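Local coordinates for SusD homolog (Bacteroides thetaiotaomicron VPI-5482, PDB 3FDH), which probably binds glycans at the outer membrane as a SusD/RagB-type lipoprotein, at residues A[34-39]-A[80-85]; A[42-47]-A[73-78]; A[184-187]-A[193-196]; A[249-254]-A[425-430]. All blocks are in the same frame, centred on the assembly; numbering follows the deposited sequence.

Contact 1. Residues A[34-39]-A[80-85]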
loop_
_atom_site.group_PDB
_atom_site.type_symbol
_atom_site.label_atom_id
_atom_site.label_comp_id
_atom_site.label_asym_id
_atom_site.label_seq_id
_atom_site.Cartn_x
_atom_site.Cartn_y
_atom_site.Cartn_z
ATOM N N PHE A 34 -10.450 -2.681 2.612
ATOM C CA PHE A 34 -10.462 -2.590 4.076
ATOM C C PHE A 34 -9.554 -3.571 4.838
ATOM O O PHE A 34 -8.840 -3.169 5.767
ATOM C CB PHE A 34 -11.886 -2.713 4.617
ATOM C CG PHE A 34 -11.980 -2.397 6.071
ATOM C CD1 PHE A 34 -12.156 -1.089 6.494
ATOM C CD2 PHE A 34 -11.865 -3.391 7.014
ATOM C CE1 PHE A 34 -12.217 -0.774 7.862
ATOM C CE2 PHE A 34 -11.930 -3.088 8.383
ATOM C CZ PHE A 34 -12.109 -1.769 8.795
ATOM N N SER A 35 -9.610 -4.838 4.460
ATOM C CA SER A 35 -8.901 -5.887 5.186
ATOM C C SER A 35 -7.589 -6.379 4.599
ATOM O O SER A 35 -6.678 -6.781 5.316
ATOM C CB SER A 35 -9.816 -7.102 5.324
ATOM O OG SER A 35 -10.998 -6.791 6.049
ATOM N N ASN A 36 -7.526 -6.391 3.282
ATOM C CA ASN A 36 -6.407 -6.951 2.565
ATOM C C ASN A 36 -5.271 -6.008 2.286
ATOM O O ASN A 36 -4.153 -6.258 2.719
ATOM C CB ASN A 36 -6.894 -7.597 1.277
ATOM C CG ASN A 36 -7.915 -8.687 1.548
ATOM O OD1 ASN A 36 -8.192 -9.009 2.723
ATOM N ND2 ASN A 36 -8.484 -9.245 0.498
ATOM N N ALA A 37 -5.550 -4.986 1.492
ATOM C CA ALA A 37 -4.555 -3.926 1.174
ATOM C C ALA A 37 -4.244 -2.992 2.366
ATOM O O ALA A 37 -3.079 -2.658 2.623
ATOM C CB ALA A 37 -5.038 -3.055 -0.009
ATOM N N SER A 38 -5.251 -2.613 3.128
ATOM C CA SER A 38 -5.003 -1.570 4.113
ATOM C C SER A 38 -5.309 -1.958 5.548
ATOM O O SER A 38 -5.462 -1.096 6.395
ATOM C CB SER A 38 -5.754 -0.322 3.711
ATOM O OG SER A 38 -5.453 0.764 4.582
ATOM N N GLY A 39 -5.383 -3.255 5.753
ATOM C CA GLY A 39 -5.542 -3.898 7.068
ATOM C C GLY A 39 -4.202 -4.146 7.737
ATOM O O GLY A 39 -3.280 -3.356 7.613
ATOM N N ASN A 80 -5.680 -15.504 5.509
ATOM C CA ASN A 80 -6.992 -16.123 5.257
ATOM C C ASN A 80 -7.920 -15.201 4.484
ATOM O O ASN A 80 -8.643 -15.612 3.588
ATOM C CB ASN A 80 -7.649 -16.528 6.565
ATOM C CG ASN A 80 -6.977 -17.719 7.193
ATOM O OD1 ASN A 80 -6.431 -18.583 6.494
ATOM N ND2 ASN A 80 -7.029 -17.792 8.517
ATOM N N GLY A 81 -7.836 -13.923 4.796
ATOM C CA GLY A 81 -8.712 -12.917 4.174
ATOM C C GLY A 81 -8.424 -12.685 2.697
ATOM O O GLY A 81 -9.334 -12.556 1.878
ATOM N N ILE A 82 -7.144 -12.683 2.367
ATOM C CA ILE A 82 -6.704 -12.492 0.997
ATOM C C ILE A 82 -7.142 -13.695 0.144
ATOM O O ILE A 82 -7.685 -13.531 -0.937
ATOM C CB ILE A 82 -5.192 -12.255 0.921
ATOM C CG1 ILE A 82 -4.860 -10.879 1.538
ATOM C CG2 ILE A 82 -4.715 -12.342 -0.526
ATOM C CD1 ILE A 82 -3.380 -10.775 2.005
ATOM N N TYR A 83 -6.935 -14.893 0.666
ATOM C CA TYR A 83 -7.349 -16.116 -0.030
ATOM C C TYR A 83 -8.868 -16.166 -0.169
ATOM O O TYR A 83 -9.401 -16.529 -1.211
ATOM C CB TYR A 83 -6.815 -17.380 0.628
ATOM C CG TYR A 83 -5.392 -17.693 0.220
ATOM C CD1 TYR A 83 -5.134 -18.315 -0.992
ATOM C CD2 TYR A 83 -4.317 -17.394 1.056
ATOM C CE1 TYR A 83 -3.851 -18.626 -1.376
ATOM C CE2 TYR A 83 -3.004 -17.690 0.676
ATOM C CZ TYR A 83 -2.780 -18.308 -0.545
ATOM O OH TYR A 83 -1.505 -18.626 -0.979
ATOM N N SER A 84 -9.555 -15.715 0.859
ATOM C CA SER A 84 -11.026 -15.665 0.814
ATOM C C SER A 84 -11.535 -14.738 -0.311
ATOM O O SER A 84 -12.478 -15.050 -1.027
ATOM C CB SER A 84 -11.594 -15.177 2.153
ATOM O OG SER A 84 -13.010 -15.068 2.052
ATOM N N SER A 85 -10.914 -13.575 -0.422
ATOM C CA SER A 85 -11.309 -12.578 -1.424
ATOM C C SER A 85 -10.981 -13.092 -2.809
ATOM O O SER A 85 -11.735 -12.876 -3.745
ATOM C CB SER A 85 -10.624 -11.236 -1.169
ATOM O OG SER A 85 -10.934 -10.739 0.108
HETATM O O HOH W 1 -10.699 -10.375 3.265
#

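Contact 2. Residues A[42-47]-A[73-78]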
loop_
_atom_site.group_PDB
_atom_site.type_symbol
_atom_site.label_atom_id
_atom_site.label_comp_id
_atom_site.label_asym_id
_atom_site.label_seq_id
_atom_site.Cartn_x
_atom_site.Cartn_y
_atom_site.Cartn_z
ATOM N N ASN A 42 -0.818 -3.549 5.956
ATOM C CA ASN A 42 -0.471 -2.115 5.883
ATOM C C ASN A 42 -0.000 -1.609 7.239
ATOM O O ASN A 42 0.923 -0.794 7.350
ATOM C CB ASN A 42 -1.655 -1.257 5.428
ATOM C CG ASN A 42 -1.317 0.238 5.299
ATOM O OD1 ASN A 42 -0.605 0.638 4.362
ATOM N ND2 ASN A 42 -1.932 1.092 6.159
ATOM N N THR A 43 -0.665 -2.122 8.264
ATOM C CA THR A 43 -0.357 -1.732 9.634
ATOM C C THR A 43 1.093 -2.054 9.996
ATOM O O THR A 43 1.852 -1.198 10.506
ATOM C CB THR A 43 -1.401 -2.335 10.603
ATOM O OG1 THR A 43 -2.688 -1.728 10.267
ATOM C CG2 THR A 43 -1.002 -2.037 12.087
ATOM N N TYR A 44 1.473 -3.287 9.706
ATOM C CA TYR A 44 2.829 -3.761 10.004
ATOM C C TYR A 44 3.846 -3.134 9.071
ATOM O O TYR A 44 4.938 -2.734 9.486
ATOM C CB TYR A 44 2.892 -5.287 10.034
ATOM C CG TYR A 44 2.277 -5.895 11.262
ATOM C CD1 TYR A 44 0.884 -5.884 11.468
ATOM C CD2 TYR A 44 3.061 -6.519 12.217
ATOM C CE1 TYR A 44 0.313 -6.479 12.613
ATOM C CE2 TYR A 44 2.507 -7.102 13.378
ATOM C CZ TYR A 44 1.136 -7.093 13.562
ATOM O OH TYR A 44 0.628 -7.690 14.704
ATOM N N ALA A 45 3.509 -3.038 7.795
ATOM C CA ALA A 45 4.385 -2.349 6.846
ATOM C C ALA A 45 4.764 -0.962 7.335
ATOM O O ALA A 45 5.906 -0.498 7.205
ATOM C CB ALA A 45 3.711 -2.277 5.456
ATOM N N SER A 46 3.789 -0.284 7.911
ATOM C CA SER A 46 3.996 1.072 8.428
ATOM C C SER A 46 5.155 1.126 9.394
ATOM O O SER A 46 5.974 2.044 9.376
ATOM C CB SER A 46 2.744 1.610 9.129
ATOM O OG SER A 46 1.641 1.720 8.271
ATOM N N SER A 47 5.234 0.087 10.216
ATOM C CA SER A 47 6.313 -0.038 11.178
ATOM C C SER A 47 7.610 -0.457 10.459
ATOM O O SER A 47 8.659 0.120 10.629
ATOM C CB SER A 47 5.999 -1.111 12.235
ATOM O OG SER A 47 7.146 -1.439 12.978
ATOM N N SER A 73 1.384 -16.884 13.289
ATOM C CA SER A 73 0.091 -16.358 13.770
ATOM C C SER A 73 -0.177 -14.960 13.366
ATOM O O SER A 73 -1.317 -14.535 13.238
ATOM C CB SER A 73 0.052 -16.279 15.287
ATOM O OG SER A 73 0.198 -17.542 15.819
ATOM N N THR A 74 0.911 -14.241 13.161
ATOM C CA THR A 74 0.826 -12.810 13.017
ATOM C C THR A 74 -0.050 -12.337 11.891
ATOM O O THR A 74 -0.829 -11.385 12.067
ATOM C CB THR A 74 2.216 -12.228 12.899
ATOM O OG1 THR A 74 2.953 -12.622 14.056
ATOM C CG2 THR A 74 2.172 -10.765 12.793
ATOM N N PHE A 75 0.113 -12.951 10.729
ATOM C CA PHE A 75 -0.665 -12.527 9.542
ATOM C C PHE A 75 -1.643 -13.571 9.121
ATOM O O PHE A 75 -2.076 -13.585 7.988
ATOM C CB PHE A 75 0.263 -12.178 8.388
ATOM C CG PHE A 75 1.178 -11.017 8.723
ATOM C CD1 PHE A 75 0.645 -9.757 8.832
ATOM C CD2 PHE A 75 2.535 -11.206 9.003
ATOM C CE1 PHE A 75 1.419 -8.694 9.174
ATOM C CE2 PHE A 75 3.333 -10.142 9.368
ATOM C CZ PHE A 75 2.776 -8.879 9.456
ATOM N N ASN A 76 -2.002 -14.442 10.047
ATOM C CA ASN A 76 -2.959 -15.517 9.715
ATOM C C ASN A 76 -4.292 -14.988 9.217
ATOM O O ASN A 76 -4.846 -15.451 8.216
ATOM C CB ASN A 76 -3.214 -16.454 10.881
ATOM C CG ASN A 76 -3.854 -17.754 10.425
ATOM O OD1 ASN A 76 -3.394 -18.372 9.472
ATOM N ND2 ASN A 76 -4.931 -18.153 11.080
ATOM N N ASN A 77 -4.811 -13.990 9.915
ATOM C CA ASN A 77 -6.079 -13.384 9.516
ATOM C C ASN A 77 -6.004 -12.732 8.141
ATOM O O ASN A 77 -6.893 -12.919 7.292
ATOM C CB ASN A 77 -6.553 -12.349 10.525
ATOM C CG ASN A 77 -7.090 -12.966 11.787
ATOM O OD1 ASN A 77 -7.446 -14.145 11.823
ATOM N ND2 ASN A 77 -7.156 -12.158 12.849
ATOM N N SER A 78 -4.931 -11.973 7.924
ATOM C CA SER A 78 -4.730 -11.288 6.655
ATOM C C SER A 78 -4.625 -12.287 5.538
ATOM O O SER A 78 -5.198 -12.136 4.481
ATOM C CB SER A 78 -3.468 -10.455 6.665
ATOM O OG SER A 78 -3.633 -9.396 7.578
HETATM O O HOH W 2 -1.674 -9.864 14.140
#

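Contact 3. Residues A[184-187]-A[193-196]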
loop_
_atom_site.group_PDB
_atom_site.type_symbol
_atom_site.label_atom_id
_atom_site.label_comp_id
_atom_site.label_asym_id
_atom_site.label_seq_id
_atom_site.Cartn_x
_atom_site.Cartn_y
_atom_site.Cartn_z
ATOM N N ASP A 184 -20.427 -1.701 -7.210
ATOM C CA ASP A 184 -19.052 -1.291 -7.562
ATOM C C ASP A 184 -18.664 -0.072 -6.720
ATOM O O ASP A 184 -18.888 1.085 -7.100
ATOM C CB ASP A 184 -18.943 -0.962 -9.052
ATOM C CG ASP A 184 -17.573 -0.442 -9.424
ATOM O OD1 ASP A 184 -16.670 -0.490 -8.534
ATOM O OD2 ASP A 184 -17.398 0.034 -10.571
ATOM N N PHE A 185 -18.159 -0.366 -5.546
ATOM C CA PHE A 185 -17.760 0.652 -4.574
ATOM C C PHE A 185 -16.474 1.375 -4.977
ATOM O O PHE A 185 -16.047 2.328 -4.329
ATOM C CB PHE A 185 -17.576 0.058 -3.167
ATOM C CG PHE A 185 -18.818 -0.548 -2.596
ATOM C CD1 PHE A 185 -20.014 0.154 -2.629
ATOM C CD2 PHE A 185 -18.778 -1.795 -1.994
ATOM C CE1 PHE A 185 -21.156 -0.414 -2.095
ATOM C CE2 PHE A 185 -19.898 -2.348 -1.455
ATOM C CZ PHE A 185 -21.093 -1.669 -1.499
ATOM N N LEU A 186 -15.872 0.939 -6.069
ATOM C CA LEU A 186 -14.652 1.572 -6.519
ATOM C C LEU A 186 -14.994 2.633 -7.548
ATOM O O LEU A 186 -14.666 3.806 -7.376
ATOM C CB LEU A 186 -13.694 0.531 -7.079
ATOM C CG LEU A 186 -12.232 0.781 -6.843
ATOM C CD1 LEU A 186 -11.958 0.833 -5.300
ATOM C CD2 LEU A 186 -11.446 -0.338 -7.524
ATOM N N TYR A 187 -15.730 2.243 -8.582
ATOM C CA TYR A 187 -15.994 3.142 -9.701
ATOM C C TYR A 187 -17.455 3.304 -10.158
ATOM O O TYR A 187 -17.732 3.922 -11.180
ATOM C CB TYR A 187 -15.136 2.751 -10.889
ATOM C CG TYR A 187 -13.642 2.994 -10.727
ATOM C CD1 TYR A 187 -13.128 4.256 -10.523
ATOM C CD2 TYR A 187 -12.752 1.963 -10.875
ATOM C CE1 TYR A 187 -11.772 4.479 -10.465
ATOM C CE2 TYR A 187 -11.402 2.171 -10.823
ATOM C CZ TYR A 187 -10.909 3.420 -10.583
ATOM O OH TYR A 187 -9.558 3.632 -10.545
ATOM N N LYS A 193 -12.784 3.493 -16.271
ATOM C CA LYS A 193 -11.957 3.766 -15.092
ATOM C C LYS A 193 -11.335 2.464 -14.597
ATOM O O LYS A 193 -10.176 2.418 -14.204
ATOM C CB LYS A 193 -12.752 4.482 -14.005
ATOM C CG LYS A 193 -13.068 5.905 -14.403
ATOM C CD LYS A 193 -13.555 6.720 -13.247
ATOM C CE LYS A 193 -13.586 8.187 -13.615
ATOM N NZ LYS A 193 -13.903 9.025 -12.462
ATOM N N TRP A 194 -12.091 1.382 -14.661
ATOM C CA TRP A 194 -11.506 0.092 -14.298
ATOM C C TRP A 194 -10.374 -0.253 -15.254
ATOM O O TRP A 194 -9.347 -0.806 -14.867
ATOM C CB TRP A 194 -12.522 -1.052 -14.277
ATOM C CG TRP A 194 -13.306 -1.143 -12.999
ATOM C CD1 TRP A 194 -14.478 -0.502 -12.704
ATOM C CD2 TRP A 194 -12.980 -1.922 -11.850
ATOM N NE1 TRP A 194 -14.901 -0.837 -11.431
ATOM C CE2 TRP A 194 -14.007 -1.721 -10.899
ATOM C CE3 TRP A 194 -11.947 -2.818 -11.548
ATOM C CZ2 TRP A 194 -14.017 -2.343 -9.680
ATOM C CZ3 TRP A 194 -11.956 -3.433 -10.320
ATOM C CH2 TRP A 194 -12.981 -3.194 -9.397
ATOM N N LEU A 195 -10.567 0.101 -16.508
ATOM C CA LEU A 195 -9.592 -0.223 -17.548
ATOM C C LEU A 195 -8.306 0.546 -17.226
ATOM O O LEU A 195 -7.192 0.022 -17.295
ATOM C CB LEU A 195 -10.169 0.114 -18.940
ATOM C CG LEU A 195 -9.434 -0.401 -20.169
ATOM C CD1 LEU A 195 -9.406 -1.923 -20.191
ATOM C CD2 LEU A 195 -10.187 0.129 -21.378
ATOM N N LYS A 196 -8.479 1.797 -16.820
ATOM C CA LYS A 196 -7.316 2.632 -16.418
ATOM C C LYS A 196 -6.590 2.032 -15.219
ATOM O O LYS A 196 -5.360 2.035 -15.137
ATOM C CB LYS A 196 -7.736 4.055 -16.100
ATOM C CG LYS A 196 -8.099 4.850 -17.290
ATOM C CD LYS A 196 -8.482 6.246 -16.898
ATOM C CE LYS A 196 -8.732 7.096 -18.102
ATOM N NZ LYS A 196 -9.362 8.381 -17.684
#

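Contact 4. Residues A[249-254]-A[425-430]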
loop_
_atom_site.group_PDB
_atom_site.type_symbol
_atom_site.label_atom_id
_atom_site.label_comp_id
_atom_site.label_asym_id
_atom_site.label_seq_id
_atom_site.Cartn_x
_atom_site.Cartn_y
_atom_site.Cartn_z
ATOM N N ASN A 249 -12.378 4.131 8.195
ATOM C CA ASN A 249 -11.101 3.904 7.507
ATOM C C ASN A 249 -10.298 2.922 8.362
ATOM O O ASN A 249 -10.270 3.048 9.589
ATOM C CB ASN A 249 -10.385 5.260 7.310
ATOM C CG ASN A 249 -8.930 5.121 6.934
ATOM O OD1 ASN A 249 -8.134 4.617 7.706
ATOM N ND2 ASN A 249 -8.565 5.635 5.748
ATOM N N PRO A 250 -9.609 1.961 7.723
ATOM C CA PRO A 250 -8.951 0.878 8.450
ATOM C C PRO A 250 -7.687 1.213 9.231
ATOM O O PRO A 250 -7.385 0.549 10.229
ATOM C CB PRO A 250 -8.680 -0.144 7.355
ATOM C CG PRO A 250 -8.522 0.679 6.113
ATOM C CD PRO A 250 -9.585 1.735 6.268
ATOM N N PHE A 251 -6.966 2.210 8.741
ATOM C CA PHE A 251 -5.777 2.757 9.381
ATOM C C PHE A 251 -6.266 3.491 10.657
ATOM O O PHE A 251 -5.783 3.272 11.777
ATOM C CB PHE A 251 -5.038 3.696 8.414
ATOM C CG PHE A 251 -3.756 4.255 8.973
ATOM C CD1 PHE A 251 -2.595 3.520 8.936
ATOM C CD2 PHE A 251 -3.717 5.505 9.548
ATOM C CE1 PHE A 251 -1.414 4.007 9.462
ATOM C CE2 PHE A 251 -2.557 5.985 10.087
ATOM C CZ PHE A 251 -1.389 5.252 10.034
ATOM N N TYR A 252 -7.243 4.363 10.458
ATOM C CA TYR A 252 -7.905 5.026 11.572
ATOM C C TYR A 252 -8.424 3.977 12.564
ATOM O O TYR A 252 -8.310 4.118 13.800
ATOM C CB TYR A 252 -9.067 5.908 11.060
ATOM C CG TYR A 252 -10.012 6.345 12.153
ATOM C CD1 TYR A 252 -11.047 5.519 12.582
ATOM C CD2 TYR A 252 -9.887 7.591 12.738
ATOM C CE1 TYR A 252 -11.899 5.926 13.589
ATOM C CE2 TYR A 252 -10.726 7.999 13.731
ATOM C CZ TYR A 252 -11.725 7.168 14.160
ATOM O OH TYR A 252 -12.578 7.599 15.136
ATOM N N GLY A 253 -8.942 2.895 11.993
ATOM C CA GLY A 253 -9.555 1.820 12.760
ATOM C C GLY A 253 -8.600 1.150 13.698
ATOM O O GLY A 253 -8.918 0.883 14.869
ATOM N N PHE A 254 -7.420 0.862 13.183
ATOM C CA PHE A 254 -6.367 0.256 13.993
ATOM C C PHE A 254 -6.017 1.126 15.180
ATOM O O PHE A 254 -5.947 0.654 16.308
ATOM C CB PHE A 254 -5.085 -0.020 13.206
ATOM C CG PHE A 254 -3.930 -0.397 14.103
ATOM C CD1 PHE A 254 -3.830 -1.673 14.622
ATOM C CD2 PHE A 254 -2.982 0.556 14.481
ATOM C CE1 PHE A 254 -2.792 -1.998 15.477
ATOM C CE2 PHE A 254 -1.955 0.229 15.344
ATOM C CZ PHE A 254 -1.859 -1.038 15.832
ATOM N N TRP A 425 3.171 7.954 2.629
ATOM C CA TRP A 425 2.890 8.036 4.080
ATOM C C TRP A 425 1.513 8.684 4.220
ATOM O O TRP A 425 1.241 9.735 3.671
ATOM C CB TRP A 425 3.901 8.961 4.742
ATOM C CG TRP A 425 3.651 9.268 6.159
ATOM C CD1 TRP A 425 3.359 8.369 7.148
ATOM C CD2 TRP A 425 3.762 10.540 6.798
ATOM N NE1 TRP A 425 3.241 8.992 8.365
ATOM C CE2 TRP A 425 3.455 10.341 8.173
ATOM C CE3 TRP A 425 4.080 11.847 6.349
ATOM C CZ2 TRP A 425 3.487 11.367 9.089
ATOM C CZ3 TRP A 425 4.052 12.865 7.255
ATOM C CH2 TRP A 425 3.791 12.622 8.623
ATOM N N GLY A 426 0.667 8.055 4.992
ATOM C CA GLY A 426 -0.676 8.518 5.251
ATOM C C GLY A 426 -1.645 7.519 5.849
ATOM O O GLY A 426 -1.232 6.517 6.475
ATOM N N ALA A 427 -2.918 7.794 5.619
ATOM C CA ALA A 427 -4.059 6.963 6.068
ATOM C C ALA A 427 -4.665 6.240 4.879
ATOM O O ALA A 427 -5.762 5.645 4.952
ATOM C CB ALA A 427 -5.149 7.889 6.743
ATOM N N SER A 428 -3.952 6.301 3.760
ATOM C CA SER A 428 -4.442 5.782 2.463
ATOM C C SER A 428 -4.239 4.296 2.173
ATOM O O SER A 428 -4.728 3.788 1.152
ATOM C CB SER A 428 -3.874 6.607 1.290
ATOM O OG SER A 428 -4.160 7.990 1.444
ATOM N N GLY A 429 -3.503 3.624 3.050
ATOM C CA GLY A 429 -3.170 2.206 2.883
ATOM C C GLY A 429 -1.976 1.971 1.976
ATOM O O GLY A 429 -1.833 0.897 1.416
ATOM N N GLU A 430 -1.099 2.964 1.846
ATOM C CA GLU A 430 0.058 2.873 0.897
ATOM C C GLU A 430 1.377 2.316 1.433
ATOM O O GLU A 430 2.350 2.137 0.674
ATOM C CB GLU A 430 0.276 4.226 0.203
ATOM C CG GLU A 430 -0.891 4.614 -0.684
ATOM C CD GLU A 430 -0.617 5.850 -1.529
ATOM O OE1 GLU A 430 -0.416 6.945 -0.949
ATOM O OE2 GLU A 430 -0.617 5.719 -2.779
#

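Contact 1. Residues A[34-39]-A[80-85]
Helix 21-37, near its C-terminal end, meets helix 76-95 where Asn-36 faces Ile-82, their CA atoms 5.8 Å apart. The last turn of the first helix is a wider, pi-type one at 34-37. Asn-36 carries the contact from its side. Its CG is anti to the carbonyl carbon (chi1 -59°), which sends the amide across to the backbone of 81-85. There Asn-36 ND2 gives a hydrogen bond of 2.9 Å to Ser-85 OG, which lies close to the amide plane. At the other end of the amide, Asn-36 OD1 accepts a hydrogen bond of 2.9 Å from water 1. The same water also donates one to Gly-81 O, so it bridges the two helices. Ile-82 runs alongside the amide, pointing the other way, with its CG1 3.8 Å from Asn-36 CG. Gly-81 has no side chain; a CB there would stand close to Asn-36 OD1. Two further polar groups join in: Asn-119 OD1 accepts from Asn-36 ND2, and Ser-31 OG bonds with Ser-85 OG. A leucine in place of Asn-36 would probably leave the buried Ser-85 hydroxyl and water 1 each short of a partner. The arrangement is a buried polar contact between packed helices, within the largely helical, TPR-clan fold of SusD-like proteins.

Contact 2. Residues A[42-47]-A[73-78]
A T-shaped aromatic pair, Tyr-44 with Phe-75, joins helix 40-48 to the start of helix 76-95 in this SusD-like fold. Phe-75 is the N-cap residue of the second helix and also lies in the type I beta turn from Ser-73 to Asn-76. The Phe-75 ring points its CZ and CE1 edge at one face of Tyr-44. The ring planes stand at 72° and the centroids are 4.8 Å apart. The touch falls near the root of the tyrosine ring, with Phe-75 CZ 3.5 Å from Tyr-44 CG. Farther out, the methyl CG2 of Thr-74 meets the ring obliquely, 3.7 Å from Tyr-44 CE2. Thr-74 CG2 is anti to the backbone N, which leaves OG1 on another side of the residue. That hydroxyl bonds to Glu-68 O. The phenol is held at its end too, since Tyr-44 OH bonds to Glu-68 OE2. Tyr-464 stacks on the Phe-75 ring, and Leu-59 and Ala-62 of helix 57-63 touch Tyr-44. A single water links the segments at the polar end: water 2 donates a hydrogen bond to Tyr-44 OH and another, of 2.7 Å, to Thr-74 O.

Contact 3. Residues A[184-187]-A[193-196]
An Asx turn in the loop before helix 191-208 sets Asp-184 against Trp-194 of that helix. OD1 of Asp-184 accepts from Leu-186 N at 3.0 Å and from Tyr-187 N at 2.9 Å. Both donors come from the same face of the carboxylate. The second oxygen, OD2, takes the indole N-H: Trp-194 NE1 lies 2.8 Å from Asp-184 OD2, in a nearly straight bond of 165°. The oxygen sits in the indole plane, whereas NE1 stands above the carboxylate plane. With CG anti to the backbone N (chi1 176°), the Asp-184 carboxylate lies between the turn and the indole. Gly-189 N gives OD2 another bond. Tyr-187 points its CD2 edge at the five-membered ring of Trp-194 in an edge-to-face pair, with planes at 76°. Leu-186 CD2 lies over the six-membered ring, 3.7 Å from Trp-194 CH2. Lys-193 CB makes a CH-pi contact over the Tyr-187 ring, 3.6 Å from its centroid. The tyrosine hydroxyl bonds to Asp-236 O. Met-111, Val-114 and Met-115 of helix 106-127 pack on the indole. Putting an alanine at Asp-184 would probably leave the buried indole N-H without its acceptor and the turn without its side-chain tie. One carboxylate thus serves both turn and helix, and its four N-H donors would be expected to stabilise its negative charge.

Contact 4. Residues A[249-254]-A[425-430]
Two hydrogen-bonding roles meet in Asn-249, which faces Ala-427 of the 425-430 loop. Across the contact, Asn-249 ND2 gives an almost perfectly straight bond (178°) to Ala-427 O at 2.9 Å. The acceptor lies in the amide plane of Asn-249, while the donor is tilted 22° from the carbonyl plane of Ala-427. On its own side, OD1 caps helix 250-258. Asn-249 OD1 accepts from Tyr-252 N at 2.9 Å, and more weakly from Phe-251 N. Asn-249 CG is anti to the backbone N (chi1 165°), which lets one amide face the helix start with its oxygen and the loop with its nitrogen. Ala-328 O is a further acceptor for ND2, so that nitrogen also ties in a third part of the chain.

The van der Waals contacts are those of the Phe-251 ring. It lies against the loop backbone, with Phe-251 CD2 3.8 Å from Ala-427 CA and 3.9 Å from Ala-427 CB. Asn-42 and Ser-46 of helix 40-48 also touch this ring, and Phe-261 meets it at a shallow angle. A polar atom stands apart from these: Gly-426 O sits over the centre of one face of the Phe-251 ring, 3.7 Å above the plane.

The Asn-249 amide therefore uses both its ends in buried bonds, which would resist a flip of the group. Donor and acceptor are matched to a helix N-terminus and to loop carbonyls, so the helix start and the loop are fixed together.

All four contacts are buried, but contacts 1, 2 and 4 lie closer to the middle of the chain than contact 3, whose centre is about 18 Å from it. Contacts 1 and 2 both use helix 76-95, and their other helices, 21-37 and 40-48, follow each other in the chain. Contact 4 touches both: Pro-250 packs on Phe-34 and Ser-38, and Phe-251 meets Asn-42. Contact 3 stands apart, its nearest atoms about 9 Å from contact 1. Chemistry varies with place. Contact 1 joins two helices through an amide and a water. Contact 2 joins a helix to the turn that opens helix 76-95, chiefly through rings. Contacts 3 and 4 pair a helix with a loop, through a carboxylate or a capping amide.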